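Side-chain contacts in DNA mismatch repair protein MutS (Thermus aquaticus, PDB 1EWQ), which takes part in the repair of mismatches in DNA, binding mismatched duplexes and having a weak ATPase activity: residues C[352-355]-C[356-360]; C[516-519]-C[520-524]. All coordinates share one frame; numbering follows the deposited sequence.

Contact 1 (C[352-355]-C[356-360]); sequences LRRS and LQILP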
loop_
_atom_site.group_PDB
_atom_site.type_symbol
_atom_site.label_atom_id
_atom_site.label_comp_id
_atom_site.label_asym_id
_atom_site.label_seq_id
_atom_site.Cartn_x
_atom_site.Cartn_y
_atom_site.Cartn_z
ATOM N N LEU C 352 -2.453 2.459 35.493
ATOM C CA LEU C 352 -3.332 3.259 36.334
ATOM C C LEU C 352 -2.583 3.769 37.566
ATOM O O LEU C 352 -2.627 4.957 37.874
ATOM C CB LEU C 352 -4.561 2.446 36.770
ATOM C CG LEU C 352 -5.499 3.130 37.777
ATOM C CD1 LEU C 352 -5.901 4.521 37.279
ATOM C CD2 LEU C 352 -6.729 2.266 38.001
ATOM N N ARG C 353 -1.899 2.868 38.265
ATOM C CA ARG C 353 -1.129 3.242 39.450
ATOM C C ARG C 353 -0.078 4.295 39.097
ATOM O O ARG C 353 0.085 5.276 39.815
ATOM C CB ARG C 353 -0.430 2.017 40.052
ATOM C CG ARG C 353 0.489 2.348 41.219
ATOM C CD ARG C 353 1.284 1.132 41.649
ATOM N NE ARG C 353 2.138 0.663 40.564
ATOM C CZ ARG C 353 2.777 -0.501 40.566
ATOM N NH1 ARG C 353 2.663 -1.327 41.601
ATOM N NH2 ARG C 353 3.530 -0.845 39.529
ATOM N N ARG C 354 0.641 4.082 38.001
ATOM C CA ARG C 354 1.656 5.040 37.578
ATOM C C ARG C 354 1.028 6.421 37.408
ATOM O O ARG C 354 1.559 7.424 37.893
ATOM C CB ARG C 354 2.308 4.601 36.257
ATOM C CG ARG C 354 3.130 5.721 35.604
ATOM C CD ARG C 354 3.982 5.281 34.411
ATOM N NE ARG C 354 3.257 4.613 33.327
ATOM C CZ ARG C 354 2.109 5.028 32.794
ATOM N NH1 ARG C 354 1.512 6.122 33.247
ATOM N NH2 ARG C 354 1.573 4.363 31.774
ATOM N N SER C 355 -0.116 6.459 36.733
ATOM C CA SER C 355 -0.825 7.711 36.490
ATOM C C SER C 355 -1.322 8.367 37.777
ATOM O O SER C 355 -1.267 9.589 37.921
ATOM C CB SER C 355 -2.010 7.470 35.555
ATOM O OG SER C 355 -1.563 6.973 34.311
ATOM N N LEU C 356 -1.810 7.559 38.708
ATOM C CA LEU C 356 -2.311 8.095 39.962
ATOM C C LEU C 356 -1.191 8.633 40.854
ATOM O O LEU C 356 -1.446 9.406 41.779
ATOM C CB LEU C 356 -3.121 7.033 40.709
ATOM C CG LEU C 356 -4.398 6.564 40.004
ATOM C CD1 LEU C 356 -5.158 5.621 40.912
ATOM C CD2 LEU C 356 -5.269 7.761 39.629
ATOM N N GLN C 357 0.045 8.222 40.581
ATOM C CA GLN C 357 1.194 8.701 41.349
ATOM C C GLN C 357 1.632 10.049 40.780
ATOM O O GLN C 357 2.280 10.846 41.452
ATOM C CB GLN C 357 2.346 7.690 41.274
ATOM C CG GLN C 357 2.001 6.338 41.893
ATOM C CD GLN C 357 3.125 5.319 41.792
ATOM O OE1 GLN C 357 3.659 5.067 40.710
ATOM N NE2 GLN C 357 3.472 4.713 42.923
ATOM N N ILE C 358 1.257 10.296 39.532
ATOM C CA ILE C 358 1.588 11.543 38.853
ATOM C C ILE C 358 0.589 12.620 39.271
ATOM O O ILE C 358 0.940 13.785 39.458
ATOM C CB ILE C 358 1.501 11.366 37.319
ATOM C CG1 ILE C 358 2.579 10.387 36.855
ATOM C CG2 ILE C 358 1.619 12.720 36.614
ATOM C CD1 ILE C 358 2.429 9.976 35.412
ATOM N N LEU C 359 -0.658 12.195 39.430
ATOM C CA LEU C 359 -1.760 13.073 39.790
ATOM C C LEU C 359 -1.445 14.060 40.910
ATOM O O LEU C 359 -1.644 15.259 40.750
ATOM C CB LEU C 359 -2.983 12.231 40.147
ATOM C CG LEU C 359 -4.330 12.894 39.883
ATOM C CD1 LEU C 359 -4.388 13.362 38.431
ATOM C CD2 LEU C 359 -5.453 11.903 40.187
ATOM N N PRO C 360 -0.956 13.571 42.062
ATOM C CA PRO C 360 -0.632 14.476 43.170
ATOM C C PRO C 360 0.452 15.501 42.838
ATOM O O PRO C 360 0.454 16.603 43.380
ATOM C CB PRO C 360 -0.226 13.523 44.290
ATOM C CG PRO C 360 0.243 12.306 43.562
ATOM C CD PRO C 360 -0.752 12.168 42.457
#
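Leu-352 throws CG to the far side of its CA-CB bond from the backbone N (chi1 174°), whereas Leu-356 keeps its own CG beside the N (chi1 -64°), and this pairing of torsions brings the two branched ends together one turn apart on helix 346-366 of MutS domain III. This i/i+4 pair crosses at a slant, with Leu-352 CD1 3.7 Å from Leu-356 CG. In the backbone, Leu-356 N donates to Leu-352 O over 2.9 Å, and Leu-356 CG lies 3.2 Å from that same oxygen. On a different face Arg-353 and Gln-357 run side by side, their guanidinium and amide planes 23° apart. They touch through carbon: Arg-353 CG is 4.0 Å from Gln-357 CD, and Gln-357 CG is pressed to 3.0 Å from Arg-353 O. The guanidinium finds its bonds elsewhere, chiefly from NH1 to Val-387 O, while Gln-357 rests on Lys-379 and Glu-383 of helix 376-385. With an alanine here instead of Gln-357, the aliphatic part of Arg-353 would probably lose its neighbour and a gap would open beside Glu-383. Toward Pro-360, whose N carries no hydrogen, the helix kinks and its bonding becomes mixed: Gln-357 N reaches Arg-353 O weakly and also Arg-354 O, arriving above that carbonyl plane. Ser-355 O is likewise shared, accepting Leu-359 N at 3.1 Å and, weakly, Ile-358 N at 3.1 Å.

Contact 2 (C[516-519]-C[520-524]); sequences ALRE and AARIL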
loop_
_atom_site.group_PDB
_atom_site.type_symbol
_atom_site.label_atom_id
_atom_site.label_comp_id
_atom_site.label_asym_id
_atom_site.label_seq_id
_atom_site.Cartn_x
_atom_site.Cartn_y
_atom_site.Cartn_z
ATOM N N ALA C 516 -14.335 9.039 38.729
ATOM C CA ALA C 516 -13.309 10.004 39.127
ATOM C C ALA C 516 -12.185 9.958 38.093
ATOM O O ALA C 516 -11.566 10.973 37.781
ATOM C CB ALA C 516 -12.765 9.677 40.530
ATOM N N LEU C 517 -11.931 8.772 37.557
ATOM C CA LEU C 517 -10.901 8.618 36.544
ATOM C C LEU C 517 -11.270 9.433 35.310
ATOM O O LEU C 517 -10.447 10.168 34.799
ATOM C CB LEU C 517 -10.739 7.146 36.172
ATOM C CG LEU C 517 -9.641 6.368 36.903
ATOM C CD1 LEU C 517 -9.736 6.599 38.385
ATOM C CD2 LEU C 517 -9.768 4.879 36.569
ATOM N N ARG C 518 -12.505 9.300 34.836
ATOM C CA ARG C 518 -12.947 10.058 33.667
ATOM C C ARG C 518 -12.778 11.559 33.917
ATOM O O ARG C 518 -12.227 12.285 33.093
ATOM C CB ARG C 518 -14.414 9.764 33.360
ATOM C CG ARG C 518 -14.682 8.358 32.846
ATOM C CD ARG C 518 -16.167 8.150 32.494
ATOM N NE ARG C 518 -16.376 6.859 31.853
ATOM C CZ ARG C 518 -16.074 6.603 30.585
ATOM N NH1 ARG C 518 -15.558 7.557 29.806
ATOM N NH2 ARG C 518 -16.266 5.382 30.095
ATOM N N GLU C 519 -13.268 12.002 35.066
ATOM C CA GLU C 519 -13.205 13.394 35.494
ATOM C C GLU C 519 -11.769 13.919 35.503
ATOM O O GLU C 519 -11.495 15.004 34.989
ATOM C CB GLU C 519 -13.844 13.497 36.885
ATOM C CG GLU C 519 -13.536 14.742 37.677
ATOM C CD GLU C 519 -14.399 14.845 38.931
ATOM O OE1 GLU C 519 -14.637 13.800 39.597
ATOM O OE2 GLU C 519 -14.837 15.976 39.253
ATOM N N ALA C 520 -10.851 13.145 36.083
ATOM C CA ALA C 520 -9.448 13.542 36.122
ATOM C C ALA C 520 -8.934 13.594 34.682
ATOM O O ALA C 520 -8.103 14.432 34.327
ATOM C CB ALA C 520 -8.643 12.535 36.927
ATOM N N ALA C 521 -9.440 12.690 33.854
ATOM C CA ALA C 521 -9.041 12.635 32.458
ATOM C C ALA C 521 -9.507 13.855 31.666
ATOM O O ALA C 521 -8.764 14.356 30.817
ATOM C CB ALA C 521 -9.570 11.351 31.808
ATOM N N ARG C 522 -10.722 14.339 31.931
ATOM C CA ARG C 522 -11.240 15.512 31.209
ATOM C C ARG C 522 -10.434 16.764 31.537
ATOM O O ARG C 522 -10.033 17.511 30.644
ATOM C CB ARG C 522 -12.711 15.793 31.551
ATOM C CG ARG C 522 -13.612 14.601 31.432
ATOM C CD ARG C 522 -15.093 14.986 31.530
ATOM N NE ARG C 522 -15.922 13.783 31.651
ATOM C CZ ARG C 522 -16.376 13.304 32.803
ATOM N NH1 ARG C 522 -16.095 13.926 33.938
ATOM N NH2 ARG C 522 -17.099 12.194 32.822
ATOM N N ILE C 523 -10.214 16.984 32.829
ATOM C CA ILE C 523 -9.466 18.139 33.306
ATOM C C ILE C 523 -8.065 18.168 32.714
ATOM O O ILE C 523 -7.647 19.161 32.119
ATOM C CB ILE C 523 -9.371 18.119 34.848
ATOM C CG1 ILE C 523 -10.762 18.339 35.446
ATOM C CG2 ILE C 523 -8.396 19.180 35.327
ATOM C CD1 ILE C 523 -10.839 18.174 36.961
ATOM N N LEU C 524 -7.344 17.066 32.869
ATOM C CA LEU C 524 -5.982 16.982 32.363
ATOM C C LEU C 524 -5.912 17.066 30.847
ATOM O O LEU C 524 -4.920 17.550 30.297
ATOM C CB LEU C 524 -5.317 15.703 32.865
ATOM C CG LEU C 524 -5.226 15.691 34.390
ATOM C CD1 LEU C 524 -4.543 14.417 34.875
ATOM C CD2 LEU C 524 -4.466 16.934 34.859
#
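Arg-522 reaches back along helix 514-540 and lays its guanidinium over the backbone of the preceding turn, next to Arg-518 and Glu-519. This is an i/i+3 and i/i+4 contact in the helical MutS domain III. Keeping CG beside the backbone N (chi1 -50°) sets Arg-522 CG 3.2 Å from Arg-518 O, and the extended chain beyond carries the flat head over the turn before. Arg-518 C then lies 4.1 Å above the centre of the guanidinium plane; Arg-522 NH2 comes to 3.7 Å from Arg-518 CB and Arg-522 NH1 to 3.3 Å from Glu-519 CA.

The tight side is the alanine face. Ala-521 CB sits 3.1 Å from Arg-518 O and Ala-520 CB 3.4 Å from Ala-516 O, the two small methyls resting against carbonyl oxygens of the turn before. Both residues are buried, and Ala-521 packs on Leu-332 of helix 332-340. Regular i/i+4 backbone bonds run through the whole segment, the one from Ile-523 N to Glu-519 O being almost straight at 176°. The looser side carries the exposed Arg-522 and the partly exposed Glu-519, whose OE2 stays 5.8 Å from Arg-522 NH1, too far for a salt bridge; Glu-515 offers Arg-522 NH2 only a long, weak ion pair.

Arg-518 behaves otherwise: its head leads away into buried surroundings, making a salt bridge from NH2 to Glu-340 and a hydrogen bond from NH1 to Thr-152 O. The two guanidinium planes are 20° apart, and the like charges stay separated, Arg-518 NE lying 5.5 Å from Arg-522 NH2. The acidic partners of the two arginines would be expected to ease any repulsion between them, with the buried charge on Arg-518 the more firmly compensated.

How the contacts relate
Contacts 1 and 2 are far apart along the chain, contact 1 closing before contact 2 opens, but stand beside each other in MutS domain III, with their centres 12 Å apart. Helix 346-366 and helix 514-540 meet through two leucine pairs: Leu-352 CD1 is 3.9 Å from Leu-517 CD2, and Leu-359 CD1 is 3.7 Å from Leu-524 CD1. Each helix thus turns an apolar face to its neighbour, while Arg-353 and Arg-518 reach other parts of the chain. Both contacts lie away from the predicted ATP site, and their nearest atoms are about 27 Å (contact 1) and 32 Å (contact 2) from the bound DNA; each is a local contact within one helix, and neither touches the DNA.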